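Local coordinates for transcriptional regulatory protein (Chlamydia trachomatis, PDB 3Q7R) that is an atypical response regulator of the OmpR/PhoB subfamily that binds its own promoter DNA and may be a global activator of transcription, at residues E30-E35 / A111-L116; S59-E64 / V76-D81. All blocks are in the same frame, centred on the assembly; numbering follows the deposited sequence. Where two conformers were deposited one is given.

Contact 1: residues E30-E35 / A111-L116; sequences ELLNPE and AISLFL
L32 does all the reaching from the 30-35 side, and its two methyl branches meet different neighbours on helix 105-118. The apolar part is a touch between ends: CD1 of L32 lies 4.2 Å from CD1 of I112, with the two side chains running about perpendicular to each other. The I112 chain is extended (chi2 167°), which carries its CD1 out from the helix to meet the leucine. The other branch meets a polar atom, CD2 of L32 sitting 3.7 Å from OG of S113 in the conformer given. A methyl offers no hydrogen bond, so this is van der Waals packing; the hydroxyl itself, turned beside the backbone N (chi1 -60°), bonds to the carbonyl oxygen of K109, one turn back. A second conformer of S113 makes this half of the contact less certain.

No hydrogen bond joins the two segments. The polar order in 30-35 is local: the backbone N of E35 donates to OD1 of N33 over 2.9 Å, an Asx turn in which the donor stands above the carbonyl plane. It shapes the chain between the end of helix 22-31 and strand 37-42.

Y37 and C39 of that strand also pack on L32, while V15 of strand 13-18 lies against I112. L32, just past the end of the first helix, thus packs between the last helix and the sheet of the CheY-like receiver domain. Farther round helix 105-118, A111, L114 and F115 pack on W97 of the second subunit. With methyl groups doing the touching from the leucine, the two segments are held by shape and burial.

Contact 2: residues S59-E64 / V76-D81; sequences SLLPRE and VLVLLD
Between S59-E64 and V76-D81 the backbones keep well apart: CA of S59 is 7.8 Å from CA of L80, and CA of L61 is 7.9 Å from CA of V78. The first segment leaves a short 3-10 turn at 59-60 and continues as loop, whereas 76-80 is part of an inner strand of the parallel sheet. No hydrogen bond passes between them; the strand spends its backbone groups on its neighbours, L77 and L79 on strand 51-57 and V78 on strand 97-100.

Side chains bridge the gap. L61 points at the strand, and with its CG anti to the backbone N (chi1 -172°) it lays its methyls over two residues of the same strand face. Its CD2 meets CG2 of V78 at 3.8 Å, the two side chains crossing near a right angle, and its CD1 approaches CG1 of V76 more loosely, at 4.5 Å. L91 of helix 85-93 packs on both L61 and V78, and C56 of strand 51-57 also touches L61, so the leucine is buried among sheet, loop and helix.

At the other end, OG of S59 stands 4.3 Å from OD2 of D81, too far for a bond, and both residues are exposed. OD1 of D81 forms a salt bridge with R101.

In a receiver domain the loop after the third strand lies at the C-terminal ends of the parallel strands. Here it is tied to strand 75-80 by aliphatic packing, with S59 and D81 near each other but unbonded at the exposed end, so the hold comes from burying L61, while the charge of D81 is met by an arginine outside both segments.

From the N terminus the chain runs through strand 13-18 and helix 22-31 to 30-35, where contact 1 begins. It then passes strands 37-42 and 51-57 to the loop at 59-64, and returns a short way on, at 76-81, to close contact 2. Only after helix 85-93, strand 97-100 and the first turns of the last helix does 111-116 close contact 1, so the smaller loop is nested in the larger. Contact 1 joins the chain just after the first helix to the last helix; contact 2 joins the loop after strand 51-57 to the inner strand 75-80. Their centres are 20 Å apart, on opposite sides of the chain's centre, and the two do not touch.

Contact 1: residues E30-E35 / A111-L116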
loop_
_atom_site.group_PDB
_atom_site.type_symbol
_atom_site.label_atom_id
_atom_site.label_comp_id
_atom_site.label_asym_id
_atom_site.label_seq_id
_atom_site.Cartn_x
_atom_site.Cartn_y
_atom_site.Cartn_z
ATOM N N GLU A 30 -5.148 -19.248 7.320
ATOM C CA GLU A 30 -6.449 -19.899 7.398
ATOM C C GLU A 30 -7.588 -19.070 6.806
ATOM O O GLU A 30 -8.643 -19.608 6.503
ATOM C CB GLU A 30 -6.755 -20.330 8.832
ATOM C CG GLU A 30 -6.764 -19.255 9.895
ATOM C CD GLU A 30 -6.869 -19.847 11.298
ATOM O OE1 GLU A 30 -6.613 -21.067 11.435
ATOM O OE2 GLU A 30 -7.204 -19.106 12.257
ATOM N N LEU A 31 -7.388 -17.765 6.646
ATOM C CA LEU A 31 -8.414 -16.931 6.018
ATOM C C LEU A 31 -8.313 -16.892 4.505
ATOM O O LEU A 31 -9.258 -16.451 3.840
ATOM C CB LEU A 31 -8.342 -15.499 6.562
ATOM C CG LEU A 31 -8.585 -15.370 8.075
ATOM C CD1 LEU A 31 -8.342 -13.951 8.565
ATOM C CD2 LEU A 31 -10.020 -15.820 8.425
ATOM N N LEU A 32 -7.165 -17.301 3.970
ATOM C CA LEU A 32 -6.929 -17.251 2.520
ATOM C C LEU A 32 -7.410 -18.552 1.896
ATOM O O LEU A 32 -7.220 -19.616 2.474
ATOM C CB LEU A 32 -5.444 -17.030 2.205
ATOM C CG LEU A 32 -4.945 -15.590 2.441
ATOM C CD1 LEU A 32 -3.446 -15.496 2.382
ATOM C CD2 LEU A 32 -5.582 -14.648 1.427
ATOM N N ASN A 33 -8.057 -18.469 0.739
ATOM C CA ASN A 33 -8.525 -19.680 0.035
ATOM C C ASN A 33 -7.300 -20.346 -0.568
ATOM O O ASN A 33 -6.602 -19.707 -1.365
ATOM C CB ASN A 33 -9.508 -19.301 -1.065
ATOM C CG ASN A 33 -9.885 -20.480 -1.940
ATOM O OD1 ASN A 33 -9.428 -21.598 -1.720
ATOM N ND2 ASN A 33 -10.708 -20.231 -2.948
ATOM N N PRO A 34 -6.992 -21.592 -0.157
ATOM C CA PRO A 34 -5.718 -22.197 -0.562
ATOM C C PRO A 34 -5.680 -22.531 -2.055
ATOM O O PRO A 34 -4.607 -22.758 -2.595
ATOM C CB PRO A 34 -5.626 -23.460 0.301
ATOM C CG PRO A 34 -7.046 -23.807 0.611
ATOM C CD PRO A 34 -7.772 -22.480 0.727
ATOM N N GLU A 35 -6.831 -22.542 -2.711
ATOM C CA GLU A 35 -6.854 -22.731 -4.157
ATOM C C GLU A 35 -6.286 -21.502 -4.877
ATOM O O GLU A 35 -5.799 -21.599 -6.009
ATOM C CB GLU A 35 -8.276 -23.025 -4.632
ATOM C CG GLU A 35 -8.829 -24.331 -4.094
ATOM C CD GLU A 35 -10.231 -24.635 -4.580
ATOM O OE1 GLU A 35 -10.845 -23.782 -5.261
ATOM O OE2 GLU A 35 -10.714 -25.743 -4.265
ATOM N N ALA A 111 -5.235 -7.343 2.230
ATOM C CA ALA A 111 -4.176 -6.627 1.553
ATOM C C ALA A 111 -3.458 -7.525 0.556
ATOM O O ALA A 111 -3.116 -7.077 -0.528
ATOM C CB ALA A 111 -3.171 -6.087 2.583
ATOM N N ILE A 112 -3.120 -8.745 0.973
ATOM C CA ILE A 112 -2.487 -9.702 0.073
ATOM C C ILE A 112 -3.384 -9.940 -1.135
ATOM O O ILE A 112 -2.930 -9.946 -2.284
ATOM C CB ILE A 112 -2.255 -11.032 0.845
ATOM C CG1 ILE A 112 -1.107 -10.878 1.839
ATOM C CG2 ILE A 112 -2.031 -12.209 -0.115
ATOM C CD1 ILE A 112 -1.056 -12.087 2.853
ATOM N N SER A 113 -4.673 -10.093 -0.885
ATOM C CA SER A 113 -5.627 -10.335 -1.977
ATOM C C SER A 113 -5.715 -9.146 -2.942
ATOM O O SER A 113 -5.779 -9.318 -4.170
ATOM C CB SER A 113 -7.007 -10.691 -1.407
ATOM O OG SER A 113 -6.928 -11.858 -0.606
ATOM N N LEU A 114 -5.725 -7.935 -2.402
ATOM C CA LEU A 114 -5.794 -6.742 -3.252
ATOM C C LEU A 114 -4.496 -6.597 -4.040
ATOM O O LEU A 114 -4.528 -6.322 -5.241
ATOM C CB LEU A 114 -6.035 -5.479 -2.425
ATOM C CG LEU A 114 -6.022 -4.159 -3.211
ATOM C CD1 LEU A 114 -7.070 -4.145 -4.337
ATOM C CD2 LEU A 114 -6.295 -2.992 -2.266
ATOM N N PHE A 115 -3.358 -6.754 -3.366
ATOM C CA PHE A 115 -2.079 -6.540 -4.029
ATOM C C PHE A 115 -1.920 -7.476 -5.216
ATOM O O PHE A 115 -1.537 -7.061 -6.322
ATOM C CB PHE A 115 -0.946 -6.761 -3.015
ATOM C CG PHE A 115 0.386 -6.228 -3.477
ATOM C CD1 PHE A 115 0.961 -5.158 -2.824
ATOM C CD2 PHE A 115 1.041 -6.783 -4.561
ATOM C CE1 PHE A 115 2.199 -4.636 -3.251
ATOM C CE2 PHE A 115 2.258 -6.252 -4.998
ATOM C CZ PHE A 115 2.824 -5.188 -4.356
ATOM N N LEU A 116 -2.208 -8.755 -4.988
ATOM C CA LEU A 116 -2.044 -9.751 -6.050
ATOM C C LEU A 116 -3.087 -9.617 -7.149
ATOM O O LEU A 116 -2.839 -10.053 -8.267
ATOM C CB LEU A 116 -2.036 -11.171 -5.456
ATOM C CG LEU A 116 -0.734 -11.497 -4.717
ATOM C CD1 LEU A 116 -0.839 -12.805 -3.965
ATOM C CD2 LEU A 116 0.421 -11.491 -5.709
#

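Contact 2: residues S59-E64 / V76-D81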
loop_
_atom_site.group_PDB
_atom_site.type_symbol
_atom_site.label_atom_id
_atom_site.label_comp_id
_atom_site.label_asym_id
_atom_site.label_seq_id
_atom_site.Cartn_x
_atom_site.Cartn_y
_atom_site.Cartn_z
ATOM N N SER A 59 11.427 -4.586 10.236
ATOM C CA SER A 59 12.589 -4.987 11.006
ATOM C C SER A 59 13.456 -6.066 10.374
ATOM O O SER A 59 14.587 -6.293 10.870
ATOM C CB SER A 59 12.209 -5.440 12.416
ATOM O OG SER A 59 11.634 -4.365 13.195
ATOM N N LEU A 60 12.968 -6.722 9.319
ATOM C CA LEU A 60 13.719 -7.768 8.629
ATOM C C LEU A 60 14.095 -7.314 7.221
ATOM O O LEU A 60 14.729 -8.074 6.470
ATOM C CB LEU A 60 12.964 -9.065 8.585
ATOM C CG LEU A 60 12.750 -9.685 9.970
ATOM C CD1 LEU A 60 11.748 -10.878 9.914
ATOM C CD2 LEU A 60 14.125 -10.082 10.526
ATOM N N LEU A 61 13.747 -6.067 6.879
ATOM C CA LEU A 61 13.962 -5.596 5.480
ATOM C C LEU A 61 15.330 -4.891 5.394
ATOM O O LEU A 61 15.551 -3.857 6.024
ATOM C CB LEU A 61 12.916 -4.572 5.107
ATOM C CG LEU A 61 12.988 -4.204 3.616
ATOM C CD1 LEU A 61 12.477 -5.269 2.656
ATOM C CD2 LEU A 61 12.130 -2.914 3.454
ATOM N N PRO A 62 16.285 -5.474 4.695
ATOM C CA PRO A 62 17.575 -4.742 4.585
ATOM C C PRO A 62 17.396 -3.315 4.052
ATOM O O PRO A 62 16.613 -3.049 3.140
ATOM C CB PRO A 62 18.338 -5.535 3.509
ATOM C CG PRO A 62 17.736 -6.927 3.594
ATOM C CD PRO A 62 16.260 -6.676 3.849
ATOM N N ARG A 63 18.160 -2.396 4.632
ATOM C CA ARG A 63 17.919 -0.991 4.305
ATOM C C ARG A 63 18.450 -0.610 2.936
ATOM O O ARG A 63 18.038 0.439 2.439
ATOM C CB ARG A 63 18.619 -0.120 5.336
ATOM C CG ARG A 63 17.798 0.027 6.630
ATOM C CD ARG A 63 16.673 1.103 6.376
ATOM N NE ARG A 63 17.358 2.396 6.333
ATOM C CZ ARG A 63 17.721 3.069 7.424
ATOM N NH1 ARG A 63 17.434 2.577 8.635
ATOM N NH2 ARG A 63 18.382 4.235 7.323
ATOM N N GLU A 64 19.340 -1.436 2.383
ATOM C CA GLU A 64 20.016 -1.089 1.114
ATOM C C GLU A 64 19.106 -1.481 -0.094
ATOM O O GLU A 64 19.230 -0.926 -1.175
ATOM C CB GLU A 64 21.380 -1.800 1.045
ATOM C CG GLU A 64 22.270 -1.512 2.266
ATOM C CD GLU A 64 21.911 -2.352 3.513
ATOM O OE1 GLU A 64 21.123 -3.340 3.406
ATOM O OE2 GLU A 64 22.421 -1.997 4.612
ATOM N N VAL A 76 7.217 -6.915 -3.290
ATOM C CA VAL A 76 7.403 -6.899 -1.811
ATOM C C VAL A 76 6.473 -5.902 -1.133
ATOM O O VAL A 76 6.420 -4.732 -1.548
ATOM C CB VAL A 76 8.861 -6.565 -1.441
ATOM C CG1 VAL A 76 8.985 -6.488 0.096
ATOM C CG2 VAL A 76 9.861 -7.652 -1.982
ATOM N N LEU A 77 5.702 -6.357 -0.134
ATOM C CA LEU A 77 4.871 -5.459 0.667
ATOM C C LEU A 77 5.485 -5.454 2.045
ATOM O O LEU A 77 5.783 -6.540 2.580
ATOM C CB LEU A 77 3.437 -6.042 0.753
ATOM C CG LEU A 77 2.452 -5.364 1.734
ATOM C CD1 LEU A 77 2.080 -3.975 1.228
ATOM C CD2 LEU A 77 1.183 -6.226 1.836
ATOM N N VAL A 78 5.643 -4.273 2.628
ATOM C CA VAL A 78 6.372 -4.150 3.897
ATOM C C VAL A 78 5.417 -3.917 5.074
ATOM O O VAL A 78 4.435 -3.191 4.945
ATOM C CB VAL A 78 7.380 -3.001 3.780
ATOM C CG1 VAL A 78 7.977 -2.672 5.140
ATOM C CG2 VAL A 78 8.437 -3.340 2.742
ATOM N N LEU A 79 5.680 -4.567 6.211
ATOM C CA LEU A 79 4.863 -4.378 7.408
ATOM C C LEU A 79 5.646 -3.555 8.425
ATOM O O LEU A 79 6.737 -3.953 8.846
ATOM C CB LEU A 79 4.497 -5.705 8.055
ATOM C CG LEU A 79 3.878 -6.736 7.121
ATOM C CD1 LEU A 79 3.438 -7.987 7.995
ATOM C CD2 LEU A 79 2.687 -6.092 6.356
ATOM N N LEU A 80 5.094 -2.418 8.811
ATOM C CA LEU A 80 5.801 -1.475 9.718
ATOM C C LEU A 80 5.184 -1.478 11.111
ATOM O O LEU A 80 3.968 -1.450 11.244
ATOM C CB LEU A 80 5.646 -0.024 9.220
ATOM C CG LEU A 80 6.774 0.440 8.356
ATOM C CD1 LEU A 80 6.381 1.700 7.591
ATOM C CD2 LEU A 80 7.981 0.799 9.264
ATOM N N ASP A 81 6.008 -1.423 12.149
ATOM C CA ASP A 81 5.438 -1.307 13.511
ATOM C C ASP A 81 4.950 0.105 13.828
ATOM O O ASP A 81 4.155 0.276 14.779
ATOM C CB ASP A 81 6.510 -1.594 14.568
ATOM C CG ASP A 81 6.943 -3.053 14.619
ATOM O OD1 ASP A 81 6.196 -3.958 14.210
ATOM O OD2 ASP A 81 8.013 -3.316 15.246
#